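Local atomic coordinates of oxidized polyvinyl alcohol hydrolase (Pseudomonas sp. VM15C, PDB entry 3WWC), a protein that hydrolyses beta-diketones, including those in oxidized polyvinyl alcohol, in the second step of polyvinyl alcohol degradation by Pseudomonas. Residues G174-G179 and H303-L308; G202-T207 and T279-N284; G254-L259 and D274-T279; V295-T300 and Y342-G347. The protein carries 1 engineered substitution. All coordinates share one frame; numbering follows the deposited sequence.

Contact 1 of 4, residues G174-G179 and H303-L308. Engineered in segment 174-179: Ala177 (natural residue Ser). With BUA (butanoic acid), chain C.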
loop_
_atom_site.group_PDB
_atom_site.type_symbol
_atom_site.label_atom_id
_atom_site.label_comp_id
_atom_site.label_asym_id
_atom_site.label_seq_id
_atom_site.Cartn_x
_atom_site.Cartn_y
_atom_site.Cartn_z
ATOM N N GLY A 174 -1.191 -4.365 0.288
ATOM C CA GLY A 174 0.138 -3.835 0.062
ATOM C C GLY A 174 0.311 -3.592 -1.412
ATOM O O GLY A 174 -0.552 -3.954 -2.225
ATOM N N GLY A 175 1.407 -2.956 -1.768
ATOM C CA GLY A 175 1.563 -2.668 -3.196
ATOM C C GLY A 175 2.843 -1.906 -3.421
ATOM O O GLY A 175 3.556 -1.567 -2.495
ATOM N N ILE A 176 3.122 -1.678 -4.693
ATOM C CA ILE A 176 4.333 -1.019 -5.139
ATOM C C ILE A 176 4.066 0.372 -5.709
ATOM O O ILE A 176 3.081 0.581 -6.408
ATOM C CB ILE A 176 5.050 -1.899 -6.227
ATOM C CG1 ILE A 176 6.293 -1.206 -6.766
ATOM C CG2 ILE A 176 4.130 -2.171 -7.450
ATOM C CD1 ILE A 176 7.403 -1.093 -5.751
ATOM N N ALA A 177 4.911 1.324 -5.326
ATOM C CA ALA A 177 4.877 2.659 -5.920
ATOM C C ALA A 177 3.557 3.317 -5.616
ATOM O O ALA A 177 3.269 3.441 -4.428
ATOM C CB ALA A 177 5.157 2.512 -7.426
ATOM N N SER A 178 2.747 3.715 -6.591
ATOM C CA SER A 178 1.457 4.337 -6.254
ATOM C C SER A 178 0.630 3.321 -5.459
ATOM O O SER A 178 -0.183 3.757 -4.633
ATOM C CB SER A 178 0.742 4.764 -7.539
ATOM O OG SER A 178 -0.485 5.403 -7.254
ATOM N N GLY A 179 0.810 2.024 -5.695
ATOM C CA GLY A 179 0.062 1.062 -4.877
ATOM C C GLY A 179 0.590 1.058 -3.448
ATOM O O GLY A 179 -0.175 0.704 -2.543
ATOM N N HIS A 303 13.201 1.095 -7.735
ATOM C CA HIS A 303 11.786 1.384 -7.654
ATOM C C HIS A 303 11.000 0.442 -8.542
ATOM O O HIS A 303 10.632 0.796 -9.687
ATOM C CB HIS A 303 11.510 2.815 -8.111
ATOM C CG HIS A 303 10.145 3.309 -7.741
ATOM N ND1 HIS A 303 9.749 3.482 -6.431
ATOM C CD2 HIS A 303 9.084 3.674 -8.504
ATOM C CE1 HIS A 303 8.502 3.935 -6.403
ATOM N NE2 HIS A 303 8.082 4.065 -7.651
ATOM N N MET A 304 10.793 -0.767 -8.052
ATOM C CA MET A 304 10.033 -1.800 -8.753
ATOM C C MET A 304 9.753 -2.858 -7.702
ATOM O O MET A 304 10.209 -2.727 -6.578
ATOM C CB MET A 304 10.836 -2.405 -9.913
ATOM C CG MET A 304 12.186 -2.817 -9.528
ATOM S SD MET A 304 13.290 -3.079 -11.001
ATOM C CE MET A 304 12.273 -3.697 -12.100
ATOM N N TRP A 305 8.958 -3.851 -8.026
ATOM C CA TRP A 305 8.698 -4.876 -7.016
ATOM C C TRP A 305 10.034 -5.496 -6.656
ATOM O O TRP A 305 10.883 -5.668 -7.526
ATOM C CB TRP A 305 7.805 -5.967 -7.611
ATOM C CG TRP A 305 7.180 -6.814 -6.535
ATOM C CD1 TRP A 305 7.727 -7.936 -5.908
ATOM C CD2 TRP A 305 5.963 -6.528 -5.871
ATOM N NE1 TRP A 305 6.907 -8.326 -4.898
ATOM C CE2 TRP A 305 5.813 -7.479 -4.843
ATOM C CE3 TRP A 305 4.979 -5.553 -6.047
ATOM C CZ2 TRP A 305 4.712 -7.485 -3.960
ATOM C CZ3 TRP A 305 3.886 -5.543 -5.195
ATOM C CH2 TRP A 305 3.758 -6.517 -4.141
ATOM N N PRO A 306 10.235 -5.894 -5.398
ATOM C CA PRO A 306 11.476 -6.532 -4.908
ATOM C C PRO A 306 11.934 -7.546 -5.955
ATOM O O PRO A 306 11.171 -8.432 -6.352
ATOM C CB PRO A 306 11.010 -7.188 -3.609
ATOM C CG PRO A 306 10.166 -6.009 -3.029
ATOM C CD PRO A 306 9.311 -5.616 -4.275
ATOM N N GLN A 307 13.199 -7.394 -6.380
ATOM C CA GLN A 307 13.737 -8.193 -7.464
ATOM C C GLN A 307 14.605 -9.351 -7.053
ATOM O O GLN A 307 14.667 -10.364 -7.781
ATOM C CB GLN A 307 14.569 -7.297 -8.387
ATOM C CG GLN A 307 13.743 -6.215 -9.094
ATOM C CD GLN A 307 12.791 -6.787 -10.113
ATOM O OE1 GLN A 307 11.560 -6.706 -9.954
ATOM N NE2 GLN A 307 13.327 -7.377 -11.165
ATOM N N LEU A 308 15.286 -9.193 -5.936
ATOM C CA LEU A 308 16.137 -10.269 -5.445
ATOM C C LEU A 308 15.280 -11.299 -4.680
ATOM O O LEU A 308 14.607 -10.953 -3.693
ATOM C CB LEU A 308 17.223 -9.706 -4.513
ATOM C CG LEU A 308 18.113 -8.641 -5.141
ATOM C CD1 LEU A 308 18.900 -7.919 -3.997
ATOM C CD2 LEU A 308 19.015 -9.289 -6.209
HETATM C C1 BUA C . 4.157 9.717 -7.858
HETATM C C2 BUA C . 4.864 8.360 -7.869
HETATM C C3 BUA C . 3.844 7.270 -8.201
HETATM C C4 BUA C . 4.525 5.904 -8.324
HETATM O O1 BUA C . 4.007 5.089 -9.122
HETATM O O2 BUA C . 5.498 5.689 -7.566
#
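Ile176 lies against the backbone and indole of the 303-308 loop, and its two branches go different ways: CB and CG2 to the indole, CG1 and CD1 to the Met304 main chain. CB lies 3.7 Å from CE3 of the six-membered ring of Trp305. The CG2 branch meets the same atom, Trp305 CE3, at 3.8 Å. CG1, held opposite the backbone N (chi1 177°), runs instead toward the main chain, 3.9 Å from Met304 C, and the bend at the next bond (chi2 68°) sets the terminal CD1 3.4 Å from Met304 O. The indole is itself held by a hydrogen bond from Trp305 NE1 to Asn314.

One residue on, Ala177, an engineered replacement of the natural serine, presents CB 3.3 Å from His303 NE2. Its left-handed backbone conformation (phi 63°), and the Gly-X-Ser-X-Gly sequence that the natural serine would complete, fit the nucleophile elbow of an alpha/beta hydrolase, consistent with the charge-relay role assigned to position 177 by similarity. The imidazole, hydrogen-bonded through ND1 to Asp258, turns its NE2 edge to butanoic acid and donates to O2 of the ligand at 3.1 Å, in the ring plane. The other ligand oxygen, O1, lies 3.1 Å from Ser178 N, at the start of a helix whose dipole probably favours a negatively charged carboxylate.

The elbow thus joins the end of strand 170-176, an inner strand flanked by strands 62-68 and 196-200, to helix 178-189, while the loop facing it leads from strand 292-298 to helix 310-322.

Contact 2 of 4, residues G202-T207 and T279-N284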
loop_
_atom_site.group_PDB
_atom_site.type_symbol
_atom_site.label_atom_id
_atom_site.label_comp_id
_atom_site.label_asym_id
_atom_site.label_seq_id
_atom_site.Cartn_x
_atom_site.Cartn_y
_atom_site.Cartn_z
ATOM N N GLY A 202 6.283 3.509 -1.351
ATOM C CA GLY A 202 5.110 4.387 -1.469
ATOM C C GLY A 202 5.455 5.800 -1.046
ATOM O O GLY A 202 6.415 6.052 -0.292
ATOM N N GLU A 203 4.659 6.736 -1.531
ATOM C CA GLU A 203 4.839 8.130 -1.126
ATOM C C GLU A 203 4.106 8.403 0.191
ATOM O O GLU A 203 3.218 7.630 0.648
ATOM C CB GLU A 203 4.276 9.104 -2.199
ATOM C CG GLU A 203 5.348 9.812 -3.083
ATOM C CD GLU A 203 6.117 10.878 -2.333
ATOM O OE1 GLU A 203 6.846 11.608 -3.019
ATOM O OE2 GLU A 203 6.014 11.027 -1.086
ATOM N N TRP A 204 4.496 9.527 0.788
ATOM C CA TRP A 204 3.858 10.094 1.988
ATOM C C TRP A 204 3.335 11.507 1.613
ATOM O O TRP A 204 2.419 12.014 2.261
ATOM C CB TRP A 204 4.880 10.254 3.132
ATOM C CG TRP A 204 4.239 10.335 4.505
ATOM C CD1 TRP A 204 4.120 11.454 5.308
ATOM C CD2 TRP A 204 3.638 9.253 5.234
ATOM N NE1 TRP A 204 3.491 11.125 6.492
ATOM C CE2 TRP A 204 3.183 9.776 6.478
ATOM C CE3 TRP A 204 3.440 7.879 4.957
ATOM C CZ2 TRP A 204 2.551 8.975 7.443
ATOM C CZ3 TRP A 204 2.809 7.079 5.916
ATOM C CH2 TRP A 204 2.368 7.615 7.155
ATOM N N TYR A 205 3.922 12.124 0.594
ATOM C CA TYR A 205 3.585 13.508 0.146
ATOM C C TYR A 205 3.707 14.446 1.332
ATOM O O TYR A 205 2.764 15.163 1.735
ATOM C CB TYR A 205 2.185 13.584 -0.422
ATOM C CG TYR A 205 1.923 12.672 -1.588
ATOM C CD1 TYR A 205 2.689 12.740 -2.760
ATOM C CD2 TYR A 205 0.822 11.814 -1.560
ATOM C CE1 TYR A 205 2.337 11.993 -3.884
ATOM C CE2 TYR A 205 0.460 11.068 -2.680
ATOM C CZ TYR A 205 1.214 11.170 -3.826
ATOM O OH TYR A 205 0.812 10.501 -4.982
ATOM N N VAL A 206 4.905 14.458 1.909
ATOM C CA VAL A 206 5.168 15.254 3.103
ATOM C C VAL A 206 4.729 16.713 2.974
ATOM O O VAL A 206 4.979 17.369 1.929
ATOM C CB VAL A 206 6.659 15.185 3.420
ATOM C CG1 VAL A 206 7.052 16.231 4.523
ATOM C CG2 VAL A 206 6.963 13.803 3.964
ATOM N N THR A 207 4.046 17.196 4.015
ATOM C CA THR A 207 3.646 18.619 4.030
ATOM C C THR A 207 4.223 19.265 5.280
ATOM O O THR A 207 4.829 18.621 6.132
ATOM C CB THR A 207 2.107 18.805 4.147
ATOM O OG1 THR A 207 1.631 18.314 5.418
ATOM C CG2 THR A 207 1.385 18.078 2.989
ATOM N N THR A 279 9.541 6.636 2.740
ATOM C CA THR A 279 9.589 5.434 3.556
ATOM C C THR A 279 10.041 5.834 4.979
ATOM O O THR A 279 9.577 5.304 5.972
ATOM C CB THR A 279 10.501 4.361 2.941
ATOM O OG1 THR A 279 11.846 4.891 2.777
ATOM C CG2 THR A 279 9.917 3.863 1.612
ATOM N N GLN A 280 10.962 6.775 5.101
ATOM C CA GLN A 280 11.383 7.215 6.433
ATOM C C GLN A 280 10.180 7.798 7.155
ATOM O O GLN A 280 9.926 7.448 8.303
ATOM C CB GLN A 280 12.461 8.326 6.340
ATOM C CG GLN A 280 12.945 8.777 7.688
ATOM C CD GLN A 280 13.859 7.732 8.335
ATOM O OE1 GLN A 280 14.919 7.399 7.788
ATOM N NE2 GLN A 280 13.445 7.206 9.495
ATOM N N ALA A 281 9.466 8.722 6.503
ATOM C CA ALA A 281 8.339 9.345 7.162
ATOM C C ALA A 281 7.293 8.353 7.603
ATOM O O ALA A 281 6.725 8.433 8.715
ATOM C CB ALA A 281 7.702 10.397 6.227
ATOM N N GLY A 282 6.962 7.404 6.734
ATOM C CA GLY A 282 5.958 6.446 7.149
ATOM C C GLY A 282 6.472 5.614 8.294
ATOM O O GLY A 282 5.727 5.324 9.218
ATOM N N SER A 283 7.761 5.238 8.269
ATOM C CA SER A 283 8.295 4.431 9.369
ATOM C C SER A 283 8.295 5.210 10.686
ATOM O O SER A 283 8.077 4.630 11.739
ATOM C CB SER A 283 9.724 3.912 9.035
ATOM O OG SER A 283 10.715 4.923 9.283
ATOM N N ASN A 284 8.450 6.524 10.624
ATOM C CA ASN A 284 8.465 7.293 11.876
ATOM C C ASN A 284 7.048 7.324 12.458
ATOM O O ASN A 284 6.844 7.144 13.668
ATOM C CB ASN A 284 8.909 8.744 11.592
ATOM C CG ASN A 284 10.362 8.834 11.149
ATOM O OD1 ASN A 284 11.105 7.849 11.184
ATOM N ND2 ASN A 284 10.783 10.031 10.757
#
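Trp204 reaches the helix through Ala281 and Gly282 because its first torsion (chi1 -159°) extends CG away from the backbone N and its second (chi2 -107°) lays one indole face along the helix surface. Over that face, Ala281 CB sits 4.0 Å from the centroid of the five-membered ring, and Gly282 CA lies 3.7 Å from the centroid of the six-membered ring. Both are CH-pi contacts, and consecutive helix residues therefore share the two halves of one ring system. The approach at Gly282 is close, with its CA 3.4 Å from Trp204 CZ3; a helix position without a side chain lets the indole come this near. Val206 adds its CG2 branch, 4.2 Å from Ala281 CB.

The loop is braced from within by Glu203, whose OE2 accepts from both Trp204 N (2.8 Å) and Tyr205 N (2.9 Å), and the indole NE1 is tied to His231 O. On the helix, Ser283, assigned to the charge relay by similarity, points its CB away from the loop; its OG donates to Gln280 O at 2.8 Å and is also hydrogen-bonded to Phe349 N.

This buried contact fastens the loop between strand 196-200 and helix 216-225 to helix 275-288. Asn184 and Leu188 of helix 178-189 also pack against Trp204, which is thereby wedged between two helices, while Thr279 touches strand 247-253.

Contact 3 of 4, residues G254-L259 and D274-T279. With BUA (butanoic acid), chain C.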
loop_
_atom_site.group_PDB
_atom_site.type_symbol
_atom_site.label_atom_id
_atom_site.label_comp_id
_atom_site.label_asym_id
_atom_site.label_seq_id
_atom_site.Cartn_x
_atom_site.Cartn_y
_atom_site.Cartn_z
ATOM N N GLY A 254 13.796 0.714 -1.570
ATOM C CA GLY A 254 14.598 0.020 -2.572
ATOM C C GLY A 254 16.010 0.540 -2.766
ATOM O O GLY A 254 16.677 0.176 -3.764
ATOM N N GLY A 255 16.490 1.351 -1.831
ATOM C CA GLY A 255 17.853 1.856 -1.923
ATOM C C GLY A 255 18.065 3.128 -2.691
ATOM O O GLY A 255 17.125 3.822 -3.060
ATOM N N GLU A 256 19.348 3.385 -2.976
ATOM C CA GLU A 256 19.779 4.611 -3.656
ATOM C C GLU A 256 19.070 4.976 -4.930
ATOM O O GLU A 256 18.889 6.178 -5.242
ATOM C CB GLU A 256 21.301 4.532 -3.915
ATOM C CG GLU A 256 22.077 4.484 -2.636
ATOM C CD GLU A 256 21.965 5.800 -1.872
ATOM O OE1 GLU A 256 21.975 6.864 -2.563
ATOM O OE2 GLU A 256 21.889 5.785 -0.612
ATOM N N LYS A 257 18.661 3.970 -5.698
ATOM C CA LYS A 257 17.973 4.192 -6.940
ATOM C C LYS A 257 16.435 4.126 -6.843
ATOM O O LYS A 257 15.754 4.086 -7.858
ATOM C CB LYS A 257 18.408 3.167 -7.987
ATOM C CG LYS A 257 19.905 3.156 -8.314
ATOM C CD LYS A 257 20.327 4.447 -8.970
ATOM C CE LYS A 257 21.289 4.180 -10.129
ATOM N NZ LYS A 257 22.348 3.190 -9.764
ATOM N N ASP A 258 15.891 4.140 -5.624
ATOM C CA ASP A 258 14.448 4.086 -5.463
ATOM C C ASP A 258 13.916 5.524 -5.607
ATOM O O ASP A 258 13.717 6.246 -4.632
ATOM C CB ASP A 258 14.125 3.468 -4.098
ATOM C CG ASP A 258 12.623 3.162 -3.940
ATOM O OD1 ASP A 258 11.858 3.466 -4.881
ATOM O OD2 ASP A 258 12.212 2.658 -2.854
ATOM N N LEU A 259 13.711 5.890 -6.879
ATOM C CA LEU A 259 13.319 7.243 -7.320
ATOM C C LEU A 259 12.391 7.039 -8.485
ATOM O O LEU A 259 12.445 5.986 -9.104
ATOM C CB LEU A 259 14.550 7.989 -7.851
ATOM C CG LEU A 259 15.760 8.091 -6.916
ATOM C CD1 LEU A 259 17.033 8.528 -7.663
ATOM C CD2 LEU A 259 15.413 9.083 -5.807
ATOM N N ASP A 274 11.127 10.727 -4.627
ATOM C CA ASP A 274 12.292 10.101 -4.014
ATOM C C ASP A 274 11.688 9.340 -2.835
ATOM O O ASP A 274 11.098 9.935 -1.944
ATOM C CB ASP A 274 13.249 11.187 -3.516
ATOM C CG ASP A 274 14.475 10.612 -2.821
ATOM O OD1 ASP A 274 14.442 9.417 -2.423
ATOM O OD2 ASP A 274 15.490 11.349 -2.675
ATOM N N TYR A 275 11.871 8.017 -2.822
ATOM C CA TYR A 275 11.196 7.253 -1.757
ATOM C C TYR A 275 11.976 7.082 -0.465
ATOM O O TYR A 275 11.503 6.482 0.502
ATOM C CB TYR A 275 10.688 5.915 -2.350
ATOM C CG TYR A 275 9.732 6.196 -3.492
ATOM C CD1 TYR A 275 10.215 6.356 -4.797
ATOM C CD2 TYR A 275 8.368 6.351 -3.255
ATOM C CE1 TYR A 275 9.356 6.669 -5.848
ATOM C CE2 TYR A 275 7.508 6.682 -4.296
ATOM C CZ TYR A 275 8.012 6.833 -5.565
ATOM O OH TYR A 275 7.177 7.160 -6.598
ATOM N N ARG A 276 13.150 7.680 -0.393
ATOM C CA ARG A 276 13.878 7.652 0.876
ATOM C C ARG A 276 13.081 8.492 1.923
ATOM O O ARG A 276 12.769 8.005 3.010
ATOM C CB ARG A 276 15.310 8.221 0.633
ATOM C CG ARG A 276 16.127 8.324 1.954
ATOM C CD ARG A 276 17.348 9.285 1.776
ATOM N NE ARG A 276 18.151 8.874 0.639
ATOM C CZ ARG A 276 19.183 8.043 0.710
ATOM N NH1 ARG A 276 19.578 7.554 1.883
ATOM N NH2 ARG A 276 19.766 7.631 -0.393
ATOM N N PRO A 277 12.745 9.771 1.620
ATOM C CA PRO A 277 11.991 10.488 2.652
ATOM C C PRO A 277 10.602 9.921 2.969
ATOM O O PRO A 277 10.144 10.035 4.104
ATOM C CB PRO A 277 11.908 11.922 2.114
ATOM C CG PRO A 277 12.064 11.790 0.650
ATOM C CD PRO A 277 13.111 10.669 0.509
ATOM N N SER A 278 9.933 9.354 1.970
ATOM C CA SER A 278 8.594 8.843 2.212
ATOM C C SER A 278 8.584 7.543 2.986
ATOM O O SER A 278 7.691 7.361 3.822
ATOM C CB SER A 278 7.821 8.724 0.916
ATOM O OG SER A 278 8.473 7.850 0.040
ATOM N N THR A 279 9.541 6.636 2.740
ATOM C CA THR A 279 9.589 5.434 3.556
ATOM C C THR A 279 10.041 5.834 4.979
ATOM O O THR A 279 9.577 5.304 5.972
ATOM C CB THR A 279 10.501 4.361 2.941
ATOM O OG1 THR A 279 11.846 4.891 2.777
ATOM C CG2 THR A 279 9.917 3.863 1.612
HETATM C C1 BUA C . 4.157 9.717 -7.858
HETATM C C2 BUA C . 4.864 8.360 -7.869
HETATM C C3 BUA C . 3.844 7.270 -8.201
HETATM C C4 BUA C . 4.525 5.904 -8.324
HETATM O O1 BUA C . 4.007 5.089 -9.122
HETATM O O2 BUA C . 5.498 5.689 -7.566
HETATM O O HOH W 1 18.254 7.683 -2.925
HETATM O O HOH W 2 15.603 6.733 -2.605
#
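Tyr275 meets Asp258 through both backbone and side chain: its N donates to Asp258 O at 3.1 Å, almost straight, and its CD1 lies 3.3 Å from Asp258 OD1, with ring and carboxylate planes only 21° apart. Beside this pair, Leu259 CD2 packs against Asp274 CG at 3.5 Å, the two side chains running the same way from a non-hydrogen-bonded antiparallel pair. Toward the surface, where Glu256 is exposed, Arg276 NH2 forms a salt bridge with Glu256 OE2 at 2.8 Å. Glu256 OE2 lies in the guanidinium plane of Arg276, whereas NH2 meets OE2 from above the carboxylate plane, the two planes being 48° apart. A water joins Arg276 NH2 to Glu256 O as well.

Further out, both aspartates are fixed by further partners. Asp258 OD2 accepts from Gly254 N at 2.8 Å and is hydrogen-bonded to Ser201, and the place of this carboxylate beside His303 is consistent with the acid of a catalytic triad. Asp274 is an N-cap: its OD1 accepts from Arg276 N at 3.0 Å, while OD2 pairs with Arg220. Held in this way, Tyr275 stacks on His303 and turns its hydroxyl toward the carboxyl group of butanoic acid.

The type I turn from Gly255 to Asp258, after strand 247-253, is thus clamped to the first turn of helix 275-288, next to the point where the two-stranded sheet 259-263/269-274 begins and ends.

Contact 4 of 4, residues V295-T300 and Y342-G347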
loop_
_atom_site.group_PDB
_atom_site.type_symbol
_atom_site.label_atom_id
_atom_site.label_comp_id
_atom_site.label_asym_id
_atom_site.label_seq_id
_atom_site.Cartn_x
_atom_site.Cartn_y
_atom_site.Cartn_z
ATOM N N VAL A 295 7.957 -2.656 10.764
ATOM C CA VAL A 295 9.169 -3.307 10.339
ATOM C C VAL A 295 9.732 -2.473 9.154
ATOM O O VAL A 295 9.005 -2.228 8.175
ATOM C CB VAL A 295 8.910 -4.754 9.884
ATOM C CG1 VAL A 295 10.230 -5.344 9.405
ATOM C CG2 VAL A 295 8.317 -5.637 11.029
ATOM N N ALA A 296 10.983 -1.990 9.276
ATOM C CA ALA A 296 11.616 -1.222 8.221
ATOM C C ALA A 296 12.544 -2.151 7.452
ATOM O O ALA A 296 13.486 -2.701 8.028
ATOM C CB ALA A 296 12.402 -0.049 8.855
ATOM N N CYS A 297 12.295 -2.341 6.173
ATOM C CA CYS A 297 13.092 -3.200 5.328
ATOM C C CYS A 297 13.770 -2.419 4.212
ATOM O O CYS A 297 13.130 -1.606 3.570
ATOM C CB CYS A 297 12.218 -4.242 4.622
ATOM S SG CYS A 297 11.747 -5.649 5.651
ATOM N N SER A 298 15.063 -2.697 3.997
ATOM C CA SER A 298 15.816 -2.058 2.931
ATOM C C SER A 298 16.346 -3.087 1.959
ATOM O O SER A 298 16.777 -4.190 2.357
ATOM C CB SER A 298 17.032 -1.304 3.490
ATOM O OG SER A 298 16.624 -0.288 4.391
ATOM N N SER A 299 16.282 -2.756 0.679
ATOM C CA SER A 299 16.868 -3.603 -0.348
ATOM C C SER A 299 17.616 -2.695 -1.351
ATOM O O SER A 299 17.786 -1.501 -1.118
ATOM C CB SER A 299 15.840 -4.483 -1.067
ATOM O OG SER A 299 16.538 -5.452 -1.878
ATOM N N THR A 300 18.032 -3.252 -2.488
ATOM C CA THR A 300 18.837 -2.457 -3.413
ATOM C C THR A 300 18.358 -2.558 -4.817
ATOM O O THR A 300 19.108 -2.265 -5.766
ATOM C CB THR A 300 20.284 -2.978 -3.389
ATOM O OG1 THR A 300 20.252 -4.394 -3.645
ATOM C CG2 THR A 300 20.933 -2.731 -2.036
ATOM N N TYR A 342 17.921 -8.432 1.573
ATOM C CA TYR A 342 17.092 -7.539 2.409
ATOM C C TYR A 342 17.657 -7.410 3.802
ATOM O O TYR A 342 18.217 -8.388 4.356
ATOM C CB TYR A 342 15.636 -8.095 2.571
ATOM C CG TYR A 342 14.970 -8.341 1.245
ATOM C CD1 TYR A 342 14.235 -7.344 0.630
ATOM C CD2 TYR A 342 15.209 -9.516 0.535
ATOM C CE1 TYR A 342 13.779 -7.521 -0.677
ATOM C CE2 TYR A 342 14.780 -9.703 -0.755
ATOM C CZ TYR A 342 14.064 -8.683 -1.360
ATOM O OH TYR A 342 13.697 -8.792 -2.666
ATOM N N THR A 343 17.497 -6.214 4.377
ATOM C CA THR A 343 17.923 -5.979 5.765
ATOM C C THR A 343 16.704 -5.337 6.412
ATOM O O THR A 343 16.189 -4.329 5.893
ATOM C CB THR A 343 19.089 -5.052 5.810
ATOM O OG1 THR A 343 20.179 -5.673 5.101
ATOM C CG2 THR A 343 19.498 -4.817 7.207
ATOM N N CYS A 344 16.241 -5.899 7.522
ATOM C CA CYS A 344 15.034 -5.422 8.176
ATOM C C CYS A 344 15.158 -5.397 9.686
ATOM O O CYS A 344 15.909 -6.180 10.281
ATOM C CB CYS A 344 13.830 -6.340 7.837
ATOM S SG CYS A 344 13.476 -6.677 6.070
ATOM N N HIS A 345 14.406 -4.506 10.322
ATOM C CA HIS A 345 14.375 -4.484 11.785
ATOM C C HIS A 345 13.085 -3.832 12.232
ATOM O O HIS A 345 12.422 -3.140 11.443
ATOM C CB HIS A 345 15.535 -3.692 12.388
ATOM C CG HIS A 345 15.519 -2.251 12.014
ATOM N ND1 HIS A 345 16.195 -1.767 10.916
ATOM C CD2 HIS A 345 14.889 -1.190 12.569
ATOM C CE1 HIS A 345 15.987 -0.463 10.817
ATOM N NE2 HIS A 345 15.199 -0.093 11.805
ATOM N N VAL A 346 12.692 -4.051 13.491
ATOM C CA VAL A 346 11.520 -3.402 14.017
ATOM C C VAL A 346 11.897 -1.953 14.339
ATOM O O VAL A 346 12.969 -1.699 14.908
ATOM C CB VAL A 346 11.070 -4.114 15.283
ATOM C CG1 VAL A 346 9.936 -3.373 15.964
ATOM C CG2 VAL A 346 10.608 -5.510 14.908
ATOM N N GLY A 347 11.025 -1.009 14.002
ATOM C CA GLY A 347 11.264 0.376 14.318
ATOM C C GLY A 347 11.327 1.227 13.091
ATOM O O GLY A 347 11.015 0.772 11.980
HETATM O O HOH W 3 19.798 -5.032 2.025
HETATM O O HOH W 4 15.085 -6.780 -4.158
#
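A disulfide-stapled antiparallel strand pair forms the margin of the main mixed sheet, where strand 292-298 meets the outermost strand 343-346. Four backbone hydrogen bonds zip the pair: Ala296 and His345 exchange two, with Ala296 N to His345 O at 2.8 Å, and Ser298 and Thr343 exchange two more, the shorter from Ser298 N to Thr343 O at 2.7 Å. Between them Cys297 and Cys344 form a non-hydrogen-bonded pair, their SG atoms joined at 2.1 Å with a chi3 of 108°. Trp316 of helix 310-322 packs against both cysteines. On the same face Val295 CG1 sits 4.1 Å from Cys344 CB.

The opposite face carries Ala296 and His345. A chi1 of 63° tucks the imidazole back between the N and carbonyl carbon of His345, so that one ring face lies over Ala296 CB, 4.1 Å from His345 NE2, which is itself hydrogen-bonded to Pro348 O. Next along the chains, Ser299 CB packs 3.7 Å from Tyr342 CE1. A water donates to both Ser299 OG and Tyr342 OH, linking the two hydroxyls; Ser299 OG is also hydrogen-bonded to Gly341 O, and Tyr342 OH to Leu308 O.

The covalent link between two hydrogen-bonded pairs probably fixes the register of strand 343-346, which is outermost in the sheet and bonded on one side within this chain to strand 292-298.

How the contacts relate
Contacts 1 and 3 meet at the butanoic acid, their centres 11 Å apart: His303 ND1 of contact 1 lies 2.6 Å from Asp258 OD1 of contact 3, a line that continues toward engineered Ala177 as in a Ser-His-Asp triad. Contact 2 adjoins contact 3 along helix 275-288; they share Thr279, and Gly202 O is 2.8 Å from Ser278 OG. Ser283, assigned to the charge relay by similarity, lies far from this site, its OG 17.8 Å from Ala177 CB. Contact 4 secures the sheet margin and reaches contact 1 where Tyr342 OH lies 2.6 Å from Leu308 O, anchoring the far end of the loop that carries His303.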